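Side-chain contact in putative nucleic acid-binding lipoprotein (Klebsiella pneumoniae subsp. pneumoniae MGH 78578, PDB 3F1Z), which is of unknown function but, as a putative lipoprotein with an OB-fold, may bind nucleic acid: residues A[25-29]-A[30-34]. Numbering follows the deposited sequence.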
ATOM      1  N   GLN A  25      -9.483  -7.978   7.774  1.00 37.19           N
ATOM      2  CA  GLN A  25     -10.300  -8.077   6.569  1.00 39.03           C
ATOM      3  C   GLN A  25      -9.422  -7.636   5.385  1.00 36.55           C
ATOM      4  O   GLN A  25      -8.599  -6.744   5.512  1.00 37.58           O
ATOM      5  CB  GLN A  25     -11.556  -7.170   6.685  1.00 41.51           C
ATOM      6  CG  GLN A  25     -11.231  -5.596   6.826  1.00 45.42           C
ATOM      7  CD  GLN A  25     -12.438  -4.647   7.218  1.00 46.42           C
ATOM      8  OE1 GLN A  25     -13.342  -4.405   6.399  1.00 51.08           O
ATOM      9  NE2 GLN A  25     -12.381  -4.049   8.436  1.00 47.46           N
ATOM     10  N   THR A  26      -9.570  -8.279   4.241  1.00 34.58           N
ATOM     11  CA  THR A  26      -8.843  -7.911   3.042  1.00 31.90           C
ATOM     12  C   THR A  26      -9.668  -6.936   2.200  1.00 31.15           C
ATOM     13  O   THR A  26     -10.771  -7.225   1.857  1.00 29.99           O
ATOM     14  CB  THR A  26      -8.574  -9.116   2.178  1.00 31.77           C
ATOM     15  OG1 THR A  26      -7.725 -10.039   2.887  1.00 32.40           O
ATOM     16  CG2 THR A  26      -7.882  -8.684   0.881  1.00 31.53           C
ATOM     17  N   TYR A  27      -9.123  -5.768   1.885  1.00 31.65           N
ATOM     18  CA  TYR A  27      -9.805  -4.811   1.030  1.00 30.92           C
ATOM     19  C   TYR A  27      -9.387  -5.025  -0.403  1.00 30.31           C
ATOM     20  O   TYR A  27      -8.260  -5.458  -0.680  1.00 29.43           O
ATOM     21  CB  TYR A  27      -9.320  -3.391   1.317  1.00 32.56           C
ATOM     22  CG  TYR A  27      -9.735  -2.703   2.608  1.00 33.32           C
ATOM     23  CD1 TYR A  27      -9.088  -2.959   3.804  1.00 33.08           C
ATOM     24  CD2 TYR A  27     -10.730  -1.725   2.603  1.00 34.25           C
ATOM     25  CE1 TYR A  27      -9.425  -2.283   4.968  1.00 33.60           C
ATOM     26  CE2 TYR A  27     -11.082  -1.029   3.771  1.00 34.39           C
ATOM     27  CZ  TYR A  27     -10.415  -1.306   4.940  1.00 34.28           C
ATOM     28  OH  TYR A  27     -10.769  -0.642   6.091  1.00 34.92           O
ATOM     29  N   SER A  28     -10.275  -4.702  -1.335  1.00 28.79           N
ATOM     30  CA  SER A  28      -9.811  -4.585  -2.698  1.00 28.15           C
ATOM     31  C   SER A  28      -9.277  -3.132  -2.809  1.00 27.88           C
ATOM     32  O   SER A  28      -9.523  -2.270  -1.941  1.00 27.36           O
ATOM     33  CB  SER A  28     -10.932  -4.789  -3.665  1.00 26.93           C
ATOM     34  OG  SER A  28     -11.814  -3.728  -3.512  1.00 29.40           O
ATOM     35  N   VAL A  29      -8.555  -2.831  -3.867  1.00 27.83           N
ATOM     36  CA  VAL A  29      -8.078  -1.469  -4.022  1.00 27.78           C
ATOM     37  C   VAL A  29      -9.279  -0.508  -4.126  1.00 28.60           C
ATOM     38  O   VAL A  29      -9.256   0.559  -3.543  1.00 29.34           O
ATOM     39  CB  VAL A  29      -7.139  -1.355  -5.218  1.00 27.87           C
ATOM     40  CG1 VAL A  29      -6.862   0.149  -5.604  1.00 25.83           C
ATOM     41  CG2 VAL A  29      -5.851  -2.220  -4.935  1.00 26.01           C
ATOM     42  N   ALA A  30     -10.322  -0.896  -4.846  1.00 28.92           N
ATOM     43  CA  ALA A  30     -11.520  -0.053  -4.972  1.00 30.06           C
ATOM     44  C   ALA A  30     -12.116   0.197  -3.613  1.00 30.64           C
ATOM     45  O   ALA A  30     -12.536   1.311  -3.319  1.00 29.05           O
ATOM     46  CB  ALA A  30     -12.578  -0.680  -5.878  1.00 26.59           C
ATOM     47  N   GLN A  31     -12.178  -0.848  -2.794  1.00 31.99           N
ATOM     48  CA  GLN A  31     -12.805  -0.682  -1.475  1.00 33.26           C
ATOM     49  C   GLN A  31     -12.051   0.284  -0.587  1.00 32.31           C
ATOM     50  O   GLN A  31     -12.627   1.161  -0.010  1.00 33.01           O
ATOM     51  CB  GLN A  31     -13.033  -2.012  -0.782  1.00 33.16           C
ATOM     52  CG  GLN A  31     -14.148  -2.767  -1.426  1.00 33.84           C
ATOM     53  CD  GLN A  31     -14.202  -4.255  -1.016  1.00 34.46           C
ATOM     54  OE1 GLN A  31     -13.169  -4.907  -0.743  1.00 35.50           O
ATOM     55  NE2 GLN A  31     -15.396  -4.795  -1.030  1.00 32.61           N
ATOM     56  N   PHE A  32     -10.753   0.120  -0.495  1.00 32.30           N
ATOM     57  CA  PHE A  32      -9.970   0.981   0.337  1.00 31.34           C
ATOM     58  C   PHE A  32      -9.956   2.430  -0.171  1.00 31.78           C
ATOM     59  O   PHE A  32      -9.936   3.363   0.630  1.00 31.59           O
ATOM     60  CB  PHE A  32      -8.555   0.448   0.455  1.00 30.83           C
ATOM     61  CG  PHE A  32      -7.648   1.375   1.175  1.00 30.76           C
ATOM     62  CD1 PHE A  32      -7.901   1.696   2.480  1.00 30.23           C
ATOM     63  CD2 PHE A  32      -6.571   1.927   0.553  1.00 30.28           C
ATOM     64  CE1 PHE A  32      -7.100   2.517   3.153  1.00 30.47           C
ATOM     65  CE2 PHE A  32      -5.760   2.786   1.225  1.00 31.08           C
ATOM     66  CZ  PHE A  32      -6.025   3.086   2.534  1.00 31.43           C
ATOM     67  N   LEU A  33      -9.948   2.625  -1.481  1.00 32.34           N
ATOM     68  CA  LEU A  33      -9.928   3.981  -2.031  1.00 32.48           C
ATOM     69  C   LEU A  33     -11.286   4.675  -2.069  1.00 32.74           C
ATOM     70  O   LEU A  33     -11.357   5.896  -2.212  1.00 35.03           O
ATOM     71  CB  LEU A  33      -9.266   4.015  -3.410  1.00 31.51           C
ATOM     72  CG  LEU A  33      -7.774   3.636  -3.422  1.00 31.88           C
ATOM     73  CD1 LEU A  33      -7.234   3.882  -4.824  1.00 32.39           C
ATOM     74  CD2 LEU A  33      -6.945   4.370  -2.452  1.00 29.63           C
ATOM     75  N   GLN A  34     -12.356   3.950  -1.891  1.00 33.90           N
ATOM     76  CA  GLN A  34     -13.684   4.570  -1.980  1.00 35.40           C
ATOM     77  C   GLN A  34     -13.870   5.814  -1.089  1.00 33.94           C
ATOM     78  O   GLN A  34     -14.292   6.845  -1.564  1.00 33.09           O
ATOM     79  CB  GLN A  34     -14.784   3.533  -1.735  1.00 36.93           C
ATOM     80  CG  GLN A  34     -16.218   4.055  -1.754  1.00 38.85           C
ATOM     81  CD  GLN A  34     -16.604   4.756  -3.077  1.00 42.71           C
ATOM     82  OE1 GLN A  34     -16.047   4.450  -4.156  1.00 44.62           O
ATOM     83  NE2 GLN A  34     -17.576   5.710  -2.995  1.00 43.84           N
TER
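Ser28 and Gln31 close a capping box where the short strand 26-28 gives way to helix 29-38, a worked example of how a helix start deals with amides that no preceding turn can serve. Ser28 OG, set between its own backbone N and carbonyl carbon (chi1 67°), accepts from Gln31 N at 3.0 Å. In return, Gln31 reaches back with its chain extended beyond CG, and its OE1 accepts a hydrogen bond from Ser28 N at 3.0 Å. That N-H arrives in the plane of the Gln31 side-chain carbonyl, on a lone pair, with 160° at the hydrogen. The first regular turns follow: Phe32 N donates almost straight to Ser28 O at 3.1 Å, and Leu33 N to Val29 O at 3.0 Å. Ala30 N, another early amide, is met by the Asp79 carboxylate.

Across the strand-helix junction, Phe32 directs an edge toward the face of Tyr27, a T-shaped pair with centroids 5.7 Å apart and planes at 78°. The Tyr27 hydroxyl bonds to that of Tyr47, whose ring also packs against Phe32. Val29 CG1 and Leu33 CD1 lie alongside each other at 3.8 Å.

Backbone bonds from Tyr27 to Lys53 and Arg55 hold strand 26-28 parallel to strand 51-65, so the cap joins helix 29-38 to the OB-fold sheet. Reciprocal capping thus satisfies Ser28 N and Gln31 N, and the helix dipole would probably favour the nearby carboxylate.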